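Local atomic coordinates of isomaltodextranase (Arthrobacter globiformis, PDB entry 5AWO), a protein that hydrolyses alpha-1,6-glucosidic linkages of dextran-type polysaccharides, releasing successive isomaltose units from the non-reducing chain ends. Residues Ala548-Ala551 against Asp552-Val556; Asn57-Lys60 against Val61-Trp65; Gly178-Glu181 against Tyr182-Tyr186. One frame throughout, in Å; residues are numbered along the deposited sequence. Where two conformers were deposited one is given.

Interaction 1: Ala548-Ala551 against Asp552-Val556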
ATOM      1  N   ALA A 548     -10.010  16.044  12.129  1.00 28.70           N
ATOM      2  CA  ALA A 548      -9.951  16.196  10.678  1.00 26.61           C
ATOM      3  C   ALA A 548      -8.626  16.841  10.298  1.00 26.46           C
ATOM      4  O   ALA A 548      -8.141  17.753  10.988  1.00 25.58           O
ATOM      5  CB  ALA A 548     -11.128  17.013  10.164  1.00 26.78           C
ATOM      6  N   GLU A 549      -8.016  16.350   9.203  1.00 22.77           N
ATOM      7  CA  GLU A 549      -6.714  16.782   8.749  1.00 22.33           C
ATOM      8  C   GLU A 549      -6.670  16.824   7.223  1.00 20.50           C
ATOM      9  O   GLU A 549      -7.435  16.091   6.543  1.00 21.81           O
ATOM     10  CB  GLU A 549      -5.624  15.801   9.212  1.00 22.43           C
ATOM     11  CG  GLU A 549      -5.412  15.775  10.719  1.00 22.92           C
ATOM     12  CD  GLU A 549      -4.374  14.763  11.183  1.00 24.91           C
ATOM     13  OE1 GLU A 549      -3.895  13.948  10.348  1.00 23.19           O
ATOM     14  OE2 GLU A 549      -4.023  14.757  12.384  1.00 24.70           O
ATOM     15  N   LYS A 550      -5.763  17.637   6.701  1.00 20.62           N
ATOM     16  CA  LYS A 550      -5.461  17.606   5.278  0.50 19.64           C
ATOM     17  C   LYS A 550      -4.609  16.371   5.028  1.00 19.35           C
ATOM     18  O   LYS A 550      -4.156  15.718   5.976  1.00 18.27           O
ATOM     19  CB  LYS A 550      -4.691  18.844   4.833  0.50 19.29           C
ATOM     20  CG  LYS A 550      -5.379  20.169   5.128  0.50 18.76           C
ATOM     21  CD  LYS A 550      -4.501  21.316   4.675  0.50 18.57           C
ATOM     22  CE  LYS A 550      -4.625  21.594   3.184  0.50 17.89           C
ATOM     23  NZ  LYS A 550      -5.939  22.194   2.810  0.50 17.15           N
ATOM     24  N   ALA A 551      -4.387  16.057   3.758  1.00 19.40           N
ATOM     25  CA  ALA A 551      -3.546  14.895   3.399  1.00 19.65           C
ATOM     26  C   ALA A 551      -2.138  15.002   3.975  1.00 19.36           C
ATOM     27  O   ALA A 551      -1.545  13.983   4.345  1.00 18.03           O
ATOM     28  CB  ALA A 551      -3.508  14.704   1.901  1.00 19.97           C
ATOM     29  N   ASP A 552      -1.622  16.228   4.127  1.00 19.60           N
ATOM     30  CA  ASP A 552      -0.282  16.442   4.712  1.00 20.32           C
ATOM     31  C   ASP A 552      -0.234  16.410   6.252  1.00 20.30           C
ATOM     32  O   ASP A 552       0.810  16.712   6.845  1.00 21.70           O
ATOM     33  CB  ASP A 552       0.369  17.728   4.159  1.00 22.00           C
ATOM     34  CG  ASP A 552      -0.097  18.983   4.857  1.00 24.41           C
ATOM     35  OD1 ASP A 552      -1.127  18.941   5.557  1.00 21.49           O
ATOM     36  OD2 ASP A 552       0.635  20.006   4.684  1.00 26.94           O
ATOM     37  N   ARG A 553      -1.352  16.036   6.866  1.00 19.41           N
ATOM     38  CA  ARG A 553      -1.536  15.889   8.327  1.00 19.48           C
ATOM     39  C   ARG A 553      -1.892  17.200   9.040  1.00 20.64           C
ATOM     40  O   ARG A 553      -2.206  17.146  10.222  1.00 22.79           O
ATOM     41  CB  ARG A 553      -0.344  15.228   9.051  1.00 20.18           C
ATOM     42  CG  ARG A 553      -0.057  13.794   8.606  1.00 20.51           C
ATOM     43  CD  ARG A 553       1.234  13.307   9.232  1.00 23.65           C
ATOM     44  NE  ARG A 553       2.331  14.147   8.798  1.00 26.50           N
ATOM     45  CZ  ARG A 553       2.800  14.195   7.553  1.00 28.82           C
ATOM     46  NH1 ARG A 553       2.289  13.418   6.593  1.00 29.79           N
ATOM     47  NH2 ARG A 553       3.807  15.019   7.273  1.00 31.60           N
ATOM     48  N   SER A 554      -1.904  18.310   8.322  1.00 20.57           N
ATOM     49  CA  SER A 554      -2.260  19.613   8.939  1.00 22.18           C
ATOM     50  C   SER A 554      -3.643  19.508   9.566  1.00 22.80           C
ATOM     51  O   SER A 554      -4.602  19.054   8.948  1.00 21.26           O
ATOM     52  CB  SER A 554      -2.269  20.719   7.889  1.00 23.44           C
ATOM     53  OG  SER A 554      -0.974  20.942   7.294  1.00 26.54           O
ATOM     54  N   THR A 555      -3.785  19.972  10.811  1.00 25.27           N
ATOM     55  CA  THR A 555      -5.046  19.874  11.521  1.00 26.34           C
ATOM     56  C   THR A 555      -6.151  20.840  10.987  1.00 28.22           C
ATOM     57  O   THR A 555      -5.898  22.039  10.855  1.00 33.49           O
ATOM     58  CB  THR A 555      -4.777  20.097  13.024  1.00 28.73           C
ATOM     59  OG1 THR A 555      -3.918  19.048  13.505  1.00 28.04           O
ATOM     60  CG2 THR A 555      -6.033  20.083  13.802  1.00 28.00           C
ATOM     61  N   VAL A 556      -7.323  20.297  10.651  1.00 28.07           N
ATOM     62  CA  VAL A 556      -8.534  21.042  10.203  1.00 29.49           C
ATOM     63  C   VAL A 556      -9.503  21.188  11.385  1.00 29.99           C
ATOM     64  O   VAL A 556     -10.178  22.225  11.538  1.00 26.73           O
ATOM     65  CB  VAL A 556      -9.305  20.301   9.047  1.00 30.18           C
ATOM     66  CG1 VAL A 556     -10.571  21.050   8.617  1.00 31.69           C
ATOM     67  CG2 VAL A 556      -8.427  20.131   7.829  1.00 31.76           C
TER
HETATM   68  O   HOH W   1      -5.055  16.541  13.975  1.00 28.57           O

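Interaction 2: Asn57-Lys60 against Val61-Trp65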
ATOM      1  N   ASN A  57      20.677   1.165 -23.776  1.00 19.39           N
ATOM      2  CA  ASN A  57      19.833   1.457 -24.938  1.00 20.63           C
ATOM      3  C   ASN A  57      18.428   0.872 -24.833  1.00 19.88           C
ATOM      4  O   ASN A  57      17.461   1.491 -25.310  1.00 20.55           O
ATOM      5  CB  ASN A  57      20.437   0.991 -26.260  1.00 21.98           C
ATOM      6  CG  ASN A  57      19.683   1.582 -27.446  1.00 24.80           C
ATOM      7  OD1 ASN A  57      19.577   2.798 -27.563  1.00 28.13           O
ATOM      8  ND2 ASN A  57      19.079   0.731 -28.272  1.00 26.96           N
ATOM      9  N   GLU A  58      18.312  -0.291 -24.192  1.00 18.67           N
ATOM     10  CA  GLU A  58      16.981  -0.880 -23.959  1.00 18.63           C
ATOM     11  C   GLU A  58      16.177  -0.055 -22.969  1.00 17.86           C
ATOM     12  O   GLU A  58      14.979   0.158 -23.153  1.00 17.72           O
ATOM     13  CB  GLU A  58      17.127  -2.314 -23.502  1.00 18.85           C
ATOM     14  CG  GLU A  58      17.487  -3.207 -24.669  1.00 20.79           C
ATOM     15  CD  GLU A  58      16.372  -3.231 -25.694  1.00 23.81           C
ATOM     16  OE1 GLU A  58      15.403  -3.959 -25.480  1.00 26.49           O
ATOM     17  OE2 GLU A  58      16.424  -2.476 -26.680  1.00 30.72           O
ATOM     18  N   TRP A  59      16.842   0.464 -21.938  1.00 18.05           N
ATOM     19  CA  TRP A  59      16.221   1.424 -21.038  1.00 17.43           C
ATOM     20  C   TRP A  59      15.705   2.660 -21.790  1.00 17.66           C
ATOM     21  O   TRP A  59      14.569   3.091 -21.601  1.00 17.89           O
ATOM     22  CB  TRP A  59      17.244   1.787 -19.967  1.00 17.15           C
ATOM     23  CG  TRP A  59      17.026   2.974 -19.082  1.00 17.56           C
ATOM     24  CD1 TRP A  59      17.691   4.176 -19.145  1.00 16.48           C
ATOM     25  CD2 TRP A  59      16.174   3.064 -17.922  1.00 16.40           C
ATOM     26  NE1 TRP A  59      17.288   4.993 -18.134  1.00 15.99           N
ATOM     27  CE2 TRP A  59      16.377   4.333 -17.342  1.00 16.99           C
ATOM     28  CE3 TRP A  59      15.275   2.184 -17.311  1.00 16.65           C
ATOM     29  CZ2 TRP A  59      15.670   4.772 -16.214  1.00 16.35           C
ATOM     30  CZ3 TRP A  59      14.594   2.619 -16.175  1.00 16.56           C
ATOM     31  CH2 TRP A  59      14.783   3.879 -15.641  1.00 17.23           C
ATOM     32  N   LYS A  60      16.554   3.210 -22.675  1.00 18.29           N
ATOM     33  CA  LYS A  60      16.163   4.394 -23.444  1.00 20.03           C
ATOM     34  C   LYS A  60      14.953   4.113 -24.346  1.00 17.67           C
ATOM     35  O   LYS A  60      14.007   4.890 -24.367  1.00 19.35           O
ATOM     36  CB  LYS A  60      17.340   4.895 -24.297  1.00 21.85           C
ATOM     37  CG  LYS A  60      17.050   6.195 -25.035  1.00 24.54           C
ATOM     38  CD  LYS A  60      18.210   6.587 -25.936  1.00 24.88           C
ATOM     39  CE  LYS A  60      17.963   7.919 -26.631  1.00 26.20           C
ATOM     40  NZ  LYS A  60      16.766   7.891 -27.518  1.00 27.27           N
ATOM     41  N   VAL A  61      14.995   3.007 -25.076  1.00 18.92           N
ATOM     42  CA  VAL A  61      13.923   2.711 -26.027  1.00 19.02           C
ATOM     43  C   VAL A  61      12.609   2.468 -25.269  1.00 19.47           C
ATOM     44  O   VAL A  61      11.552   2.948 -25.669  1.00 19.89           O
ATOM     45  CB  VAL A  61      14.308   1.573 -26.990  1.00 19.94           C
ATOM     46  CG1 VAL A  61      13.165   1.228 -27.923  1.00 20.45           C
ATOM     47  CG2 VAL A  61      15.501   1.998 -27.856  1.00 20.80           C
ATOM     48  N   ASN A  62      12.681   1.780 -24.136  1.00 19.52           N
ATOM     49  CA  ASN A  62      11.473   1.656 -23.303  1.00 18.87           C
ATOM     50  C   ASN A  62      10.941   2.986 -22.809  1.00 18.18           C
ATOM     51  O   ASN A  62       9.733   3.240 -22.859  1.00 19.73           O
ATOM     52  CB  ASN A  62      11.712   0.723 -22.112  1.00 17.72           C
ATOM     53  CG  ASN A  62      11.681  -0.742 -22.506  1.00 17.21           C
ATOM     54  OD1 ASN A  62      12.706  -1.439 -22.573  1.00 18.81           O
ATOM     55  ND2 ASN A  62      10.499  -1.210 -22.822  1.00 15.93           N
ATOM     56  N   ILE A  63      11.834   3.872 -22.348  1.00 17.91           N
ATOM     57  CA  ILE A  63      11.408   5.183 -21.908  1.00 18.98           C
ATOM     58  C   ILE A  63      10.705   5.953 -23.051  1.00 18.42           C
ATOM     59  O   ILE A  63       9.674   6.588 -22.836  1.00 19.12           O
ATOM     60  CB  ILE A  63      12.570   6.037 -21.358  1.00 19.79           C
ATOM     61  CG1 ILE A  63      13.032   5.462 -20.009  1.00 20.23           C
ATOM     62  CG2 ILE A  63      12.179   7.505 -21.237  1.00 20.19           C
ATOM     63  CD1 ILE A  63      14.318   6.072 -19.506  1.00 22.18           C
ATOM     64  N   ASP A  64      11.305   5.915 -24.236  1.00 20.21           N
ATOM     65  CA  ASP A  64      10.733   6.643 -25.381  1.00 21.47           C
ATOM     66  C   ASP A  64       9.351   6.084 -25.742  1.00 20.69           C
ATOM     67  O   ASP A  64       8.430   6.839 -26.040  1.00 23.08           O
ATOM     68  CB  ASP A  64      11.683   6.600 -26.579  1.00 23.14           C
ATOM     69  CG  ASP A  64      12.963   7.404 -26.352  1.00 24.26           C
ATOM     70  OD1 ASP A  64      12.975   8.254 -25.455  1.00 23.04           O
ATOM     71  OD2 ASP A  64      13.939   7.162 -27.108  1.00 29.51           O
ATOM     72  N   TRP A  65       9.211   4.769 -25.643  1.00 19.90           N
ATOM     73  CA  TRP A  65       7.925   4.103 -25.853  1.00 19.95           C
ATOM     74  C   TRP A  65       6.922   4.526 -24.782  1.00 19.14           C
ATOM     75  O   TRP A  65       5.798   4.873 -25.095  1.00 19.47           O
ATOM     76  CB  TRP A  65       8.122   2.588 -25.885  1.00 20.32           C
ATOM     77  CG  TRP A  65       6.896   1.746 -25.666  1.00 19.80           C
ATOM     78  CD1 TRP A  65       5.805   1.619 -26.485  1.00 20.70           C
ATOM     79  CD2 TRP A  65       6.651   0.902 -24.545  1.00 19.21           C
ATOM     80  NE1 TRP A  65       4.915   0.733 -25.947  1.00 20.31           N
ATOM     81  CE2 TRP A  65       5.422   0.259 -24.763  1.00 19.16           C
ATOM     82  CE3 TRP A  65       7.386   0.583 -23.394  1.00 19.94           C
ATOM     83  CZ2 TRP A  65       4.886  -0.640 -23.855  1.00 18.15           C
ATOM     84  CZ3 TRP A  65       6.852  -0.323 -22.496  1.00 19.96           C
ATOM     85  CH2 TRP A  65       5.613  -0.920 -22.729  1.00 19.73           C
TER

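Interaction 3: Gly178-Glu181 against Tyr182-Tyr186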
ATOM      1  N   GLY A 178      29.090   6.234  11.864  1.00 16.70           N
ATOM      2  CA  GLY A 178      28.877   6.709  10.503  1.00 17.92           C
ATOM      3  C   GLY A 178      27.716   6.034   9.781  1.00 17.39           C
ATOM      4  O   GLY A 178      27.331   6.499   8.707  1.00 17.03           O
ATOM      5  N   ALA A 179      27.154   4.977  10.362  1.00 16.50           N
ATOM      6  CA  ALA A 179      26.118   4.201   9.666  1.00 15.90           C
ATOM      7  C   ALA A 179      24.887   5.038   9.360  1.00 15.88           C
ATOM      8  O   ALA A 179      24.374   5.003   8.227  1.00 15.69           O
ATOM      9  CB  ALA A 179      25.744   2.989  10.476  1.00 15.83           C
ATOM     10  N   LYS A 180      24.389   5.780  10.337  1.00 14.95           N
ATOM     11  CA  LYS A 180      23.190   6.589  10.099  1.00 15.14           C
ATOM     12  C   LYS A 180      23.413   7.596   8.983  1.00 15.81           C
ATOM     13  O   LYS A 180      22.568   7.775   8.095  1.00 15.38           O
ATOM     14  CB  LYS A 180      22.718   7.291  11.379  1.00 16.55           C
ATOM     15  CG  LYS A 180      21.417   8.086  11.233  1.00 17.69           C
ATOM     16  CD  LYS A 180      20.914   8.651  12.570  1.00 20.54           C
ATOM     17  CE  LYS A 180      19.625   9.460  12.450  1.00 22.96           C
ATOM     18  NZ  LYS A 180      19.104   9.813  13.812  1.00 26.08           N
ATOM     19  N   GLU A 181      24.539   8.298   9.031  1.00 15.18           N
ATOM     20  CA  GLU A 181      24.838   9.298   8.032  1.00 14.57           C
ATOM     21  C   GLU A 181      24.929   8.660   6.643  1.00 14.02           C
ATOM     22  O   GLU A 181      24.510   9.244   5.661  1.00 14.87           O
ATOM     23  CB  GLU A 181      26.162  10.022   8.381  1.00 14.41           C
ATOM     24  CG  GLU A 181      26.082  10.925   9.618  1.00 15.85           C
ATOM     25  CD  GLU A 181      26.481  10.261  10.908  1.00 16.47           C
ATOM     26  OE1 GLU A 181      26.444   9.010  11.035  1.00 15.95           O
ATOM     27  OE2 GLU A 181      26.836  11.030  11.877  1.00 17.22           O
ATOM     28  N   TYR A 182      25.516   7.475   6.574  1.00 14.48           N
ATOM     29  CA  TYR A 182      25.614   6.750   5.289  1.00 14.89           C
ATOM     30  C   TYR A 182      24.217   6.403   4.759  1.00 13.86           C
ATOM     31  O   TYR A 182      23.890   6.752   3.628  1.00 14.73           O
ATOM     32  CB  TYR A 182      26.446   5.490   5.454  1.00 15.17           C
ATOM     33  CG  TYR A 182      26.460   4.651   4.211  1.00 15.28           C
ATOM     34  CD1 TYR A 182      27.396   4.858   3.208  1.00 15.62           C
ATOM     35  CD2 TYR A 182      25.534   3.633   4.034  1.00 16.05           C
ATOM     36  CE1 TYR A 182      27.423   4.067   2.062  1.00 15.65           C
ATOM     37  CE2 TYR A 182      25.550   2.834   2.889  1.00 16.98           C
ATOM     38  CZ  TYR A 182      26.481   3.072   1.906  1.00 16.79           C
ATOM     39  OH  TYR A 182      26.551   2.265   0.769  1.00 18.86           O
ATOM     40  N   VAL A 183      23.398   5.776   5.592  1.00 14.01           N
ATOM     41  CA  VAL A 183      22.058   5.341   5.157  1.00 13.85           C
ATOM     42  C   VAL A 183      21.199   6.540   4.769  1.00 14.72           C
ATOM     43  O   VAL A 183      20.569   6.580   3.686  1.00 14.69           O
ATOM     44  CB  VAL A 183      21.363   4.488   6.229  1.00 14.27           C
ATOM     45  CG1 VAL A 183      19.912   4.188   5.872  1.00 14.81           C
ATOM     46  CG2 VAL A 183      22.117   3.188   6.451  1.00 14.85           C
ATOM     47  N   GLN A 184      21.157   7.534   5.658  1.00 14.13           N
ATOM     48  CA  GLN A 184      20.321   8.682   5.373  1.00 14.30           C
ATOM     49  C   GLN A 184      20.807   9.476   4.182  1.00 14.50           C
ATOM     50  O   GLN A 184      20.008   9.965   3.387  1.00 15.36           O
ATOM     51  CB  GLN A 184      20.165   9.559   6.604  1.00 15.38           C
ATOM     52  CG  GLN A 184      19.461   8.833   7.714  1.00 15.60           C
ATOM     53  CD  GLN A 184      18.916   9.740   8.786  1.00 17.56           C
ATOM     54  OE1 GLN A 184      19.640  10.603   9.304  1.00 18.24           O
ATOM     55  NE2 GLN A 184      17.658   9.560   9.146  1.00 17.06           N
ATOM     56  N   GLY A 185      22.117   9.630   4.055  1.00 14.77           N
ATOM     57  CA  GLY A 185      22.688  10.239   2.875  1.00 14.80           C
ATOM     58  C   GLY A 185      22.345   9.510   1.576  1.00 14.56           C
ATOM     59  O   GLY A 185      22.181  10.148   0.542  1.00 15.45           O
ATOM     60  N   TYR A 186      22.278   8.173   1.630  1.00 14.77           N
ATOM     61  CA  TYR A 186      21.952   7.361   0.438  1.00 14.05           C
ATOM     62  C   TYR A 186      20.511   7.616  -0.013  1.00 13.92           C
ATOM     63  O   TYR A 186      20.235   7.832  -1.187  1.00 14.28           O
ATOM     64  CB  TYR A 186      22.158   5.854   0.681  1.00 14.57           C
ATOM     65  CG  TYR A 186      22.781   5.096  -0.480  1.00 14.13           C
ATOM     66  CD1 TYR A 186      22.621   5.508  -1.781  1.00 14.15           C
ATOM     67  CD2 TYR A 186      23.533   3.952  -0.235  1.00 13.52           C
ATOM     68  CE1 TYR A 186      23.218   4.834  -2.828  1.00 13.71           C
ATOM     69  CE2 TYR A 186      24.131   3.254  -1.262  1.00 14.09           C
ATOM     70  CZ  TYR A 186      23.999   3.705  -2.564  1.00 13.10           C
ATOM     71  OH  TYR A 186      24.640   3.062  -3.604  1.00 15.01           O
TER

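Interaction 1: Ala548-Ala551 against Asp552-Val556
The carboxylate of Glu549 lies under the backbone of Arg553, whose O stands almost directly above one face, 3.4 Å from CD. With Glu549 CG anti to the carbonyl carbon (chi1 -67°), the extended chain brings the group up against Arg553 O. Glu549 OE1 forms a salt bridge with Arg33, while Glu549 OE2 accepts from a water (2.6 Å) that also meets Thr555 OG1 (2.8 Å). The guanidinium of Arg553 approaches Ala551 O obliquely, and its NH1 makes a salt bridge with Glu239. A second carboxylate is gripped twice at one oxygen: Asp552 OD1 accepts Ser554 N, from above the plane in an Asx turn, and Ser554 OG (2.7 Å), from the syn side. At the open end of the hairpin, Val556 CG2 packs on Glu549 C, and Val556 CB sits 3.9 Å from Ala548 CB. The strands are joined by Val556 N to Ala548 O (2.7 Å) and Lys550 N to Ser554 O (2.9 Å), between which Glu549 and Thr555 form a non-hydrogen-bonded antiparallel pair. Arg553 N closes the type I turn on Lys550 O, and Arg553 has a positive phi (85°), the signature of a beta hairpin with a G1 bulge, joining strands 542-549 and 555-564 of the carbohydrate-binding module.

Interaction 2: Asn57-Lys60 against Val61-Trp65
Lys60 and Asp64 form an i to i+4 salt bridge along helix 56-68, NZ to OD2 2.9 Å, with the ammonium on the syn lone pair of the carboxylate. This helix makes the beta-alpha-beta crossover between the adjacent parallel strands 39-42 and 77-79 of the TIM barrel. The lysine chain is extended until its last torsion, where it bends (chi4 -61°) and brings NZ to the aspartate. Tyr113 OH, on helix 107-116, bonds to both Lys60 NZ and Asp64 OD1, tying the ion pair to the neighbouring helix. Under these side chains runs the regular helical pattern: Asn57 O, Glu58 O, Trp59 O and Lys60 O accept from Val61 N, Asn62 N, Ile63 N and Asp64 N in turn. Val61 brings a methyl group against polar atoms of Asn57, its CG2 lying 3.3 Å from Asn57 O and 3.8 Å from Asn57 ND2. On the buried side, Trp59 meets Trp110 edge-to-face and Ile63 touches Ala78, so the helix is fitted to both the barrel wall and the next helix. Within the helix, Ile63 extends its apolar chain across the indole in a CH-pi contact: CD1 lies over one face of Trp59, 3.6 Å from the five-membered ring centroid and 19° off the normal, with NE1 its nearest ring atom at 3.4 Å.

Interaction 3: Gly178-Glu181 against Tyr182-Tyr186
The bond from Gln184 N to Lys180 O is the shortest hydrogen bond here, 2.8 Å, with an N-H...O angle of 168°. The same carbonyl is also touched by carbon: the helical backbone puts Gln184 CB 3.3 Å from Lys180 O, and Gln184 CG, anti to its own carbonyl carbon, folds back over the preceding turn to the same distance. Lys180 CG lies anti to the backbone N, and the chain, extended beyond it, crosses the glutamine at a slant, so that Lys180 CE lies 3.3 Å from Gln184 OE1. That contact is made by aliphatic carbon; Gln184 NE2 is held by Glu235 OE1 and Trp232 O of helix 223-237. Tyr182 N reaches Gly178 O at 3.0 Å and Val183 N reaches Ala179 O at 2.9 Å, whereas Gly185 N meets Glu181 O from above the carbonyl plane, 38° out of it. Val183 CG2 rests 3.4 Å from Ala179 O, and both residues also touch Trp232. Other polar ends lead outward: Glu181 OE2 forms a salt bridge with Arg145, and Tyr182 OH bonds to Trp129 O. Gly178 takes the N-cap position with positive phi (95°), where a CB would press against the carbonyl O of the preceding residue, so the missing side chain suits it. These are the first turns of helix 179-192, which precedes barrel strand 197-200 in the beta-alpha-beta crossover from strand 120-124 of the TIM barrel.

The three contacts are successive along the chain and do not touch. Interactions 2 and 3 belong to two helices flanking the catalytic barrel, with centres about 32 Å apart and nearest atoms about 15 Å apart. Interaction 1 sits in the carbohydrate-binding module, its centre about 40 Å from that of interaction 2 and about 31 Å from that of interaction 3. It alone comes near an annotated site: the Arg553 side chain is about 8 Å from that of Asp262, the probable proton donor. The helix of interaction 3 precedes strand 197-200, which is followed at once by Asp201, the probable nucleophile. Interactions 2 and 3 both lie away from these sites.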